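N-acetyltransferase (Trypanosoma brucei, PDB 3I3G) probably transfers the acetyl group of acetyl-CoA to the amine of D-glucosamine 6-phosphate, an early step in the making of UDP-N-acetylglucosamine. Local coordinates at residues A[86-89]-A[95-98]. Numbering follows the deposited sequence.
Sequences QPKF and AVGH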
loop_
_atom_site.group_PDB
_atom_site.type_symbol
_atom_site.label_atom_id
_atom_site.label_comp_id
_atom_site.label_asym_id
_atom_site.label_seq_id
_atom_site.Cartn_x
_atom_site.Cartn_y
_atom_site.Cartn_z
ATOM N N GLN A 86 3.914 6.538 -0.369
ATOM C CA GLN A 86 5.077 5.809 0.122
ATOM C C GLN A 86 6.355 6.182 -0.621
ATOM O O GLN A 86 6.482 5.931 -1.821
ATOM C CB GLN A 86 4.834 4.303 0.030
ATOM C CG GLN A 86 3.846 3.778 1.057
ATOM C CD GLN A 86 3.469 2.333 0.811
ATOM O OE1 GLN A 86 3.414 1.881 -0.333
ATOM N NE2 GLN A 86 3.205 1.599 1.885
ATOM N N PRO A 87 7.308 6.787 0.099
ATOM C CA PRO A 87 8.605 7.132 -0.464
ATOM C C PRO A 87 9.412 5.872 -0.746
ATOM O O PRO A 87 9.329 4.903 0.010
ATOM C CB PRO A 87 9.275 7.946 0.653
ATOM C CG PRO A 87 8.185 8.273 1.629
ATOM C CD PRO A 87 7.202 7.163 1.517
ATOM N N LYS A 88 10.175 5.881 -1.835
ATOM C CA LYS A 88 11.022 4.750 -2.191
ATOM C C LYS A 88 12.483 5.178 -2.215
ATOM O O LYS A 88 12.785 6.361 -2.362
ATOM C CB LYS A 88 10.633 4.200 -3.565
ATOM C CG LYS A 88 9.177 3.791 -3.694
ATOM C CD LYS A 88 8.812 2.731 -2.672
ATOM C CE LYS A 88 7.544 1.999 -3.072
ATOM N NZ LYS A 88 7.755 1.170 -4.291
ATOM N N PHE A 89 13.388 4.216 -2.071
ATOM C CA PHE A 89 14.811 4.498 -2.207
ATOM C C PHE A 89 15.170 4.616 -3.682
ATOM O O PHE A 89 16.106 5.327 -4.054
ATOM C CB PHE A 89 15.651 3.400 -1.552
ATOM C CG PHE A 89 15.495 3.327 -0.064
ATOM C CD1 PHE A 89 14.821 2.271 0.524
ATOM C CD2 PHE A 89 16.015 4.321 0.747
ATOM C CE1 PHE A 89 14.674 2.203 1.897
ATOM C CE2 PHE A 89 15.872 4.260 2.120
ATOM C CZ PHE A 89 15.200 3.200 2.695
ATOM N N ALA A 95 8.140 9.188 -4.622
ATOM C CA ALA A 95 7.178 8.341 -3.927
ATOM C C ALA A 95 6.174 7.685 -4.867
ATOM O O ALA A 95 6.046 8.066 -6.030
ATOM C CB ALA A 95 6.455 9.133 -2.843
ATOM N N VAL A 96 5.471 6.686 -4.347
ATOM C CA VAL A 96 4.398 6.029 -5.078
ATOM C C VAL A 96 3.074 6.270 -4.363
ATOM O O VAL A 96 2.965 6.066 -3.154
ATOM C CB VAL A 96 4.637 4.515 -5.189
ATOM C CG1 VAL A 96 3.401 3.820 -5.740
ATOM C CG2 VAL A 96 5.855 4.233 -6.058
ATOM N N GLY A 97 2.071 6.712 -5.114
ATOM C CA GLY A 97 0.741 6.928 -4.556
ATOM C C GLY A 97 -0.098 5.665 -4.592
ATOM O O GLY A 97 -0.405 5.143 -5.664
ATOM N N HIS A 98 -0.464 5.170 -3.414
ATOM C CA HIS A 98 -1.293 3.978 -3.302
ATOM C C HIS A 98 -2.734 4.363 -2.991
ATOM O O HIS A 98 -3.027 4.844 -1.897
ATOM C CB HIS A 98 -0.766 3.059 -2.200
ATOM C CG HIS A 98 0.611 2.533 -2.455
ATOM N ND1 HIS A 98 0.847 1.246 -2.888
ATOM C CD2 HIS A 98 1.826 3.118 -2.337
ATOM C CE1 HIS A 98 2.148 1.061 -3.026
ATOM N NE2 HIS A 98 2.764 2.182 -2.699
#
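Gln86 and Val96 form an antiparallel hydrogen-bonded pair, each lending both its N-H and its carbonyl to the other. Gln86 N reaches Val96 O at 3.0 Å along a straight N-H, and Val96 N returns the bond to Gln86 O at 2.8 Å. Pro87, having no N-H, cannot donate a backbone hydrogen bond; it lies close to the neighbouring segment 95-98, its CA 3.8 Å from Ala95 CB. Ala95 CB lies 3.4 Å from Gln86 O, close quarters that a small side chain suits.

Beyond the backbone, Lys88 bends its chain at chi2 (-58°) and again near its end, which carries the methylenes obliquely over the valine: Lys88 CG and CE each lie 4.1 Å from Val96 CG2. A long side chain suits this place, since its aliphatic part covers a branched hydrophobic residue while its ammonium forms a salt bridge with Asp101 of the second subunit. On the same sheet face as Val96, the Gln86 side chain crosses that of His98 at about a right angle, the amide and ring planes 79° apart.

Pro87 O accepts a hydrogen bond from Arg59 of the second subunit, so the loop also meets the dimer partner. The pairing lies at the loop end of an antiparallel beta hairpin formed by strands 76-86 and 96-104, in the central mixed sheet of the GNAT fold.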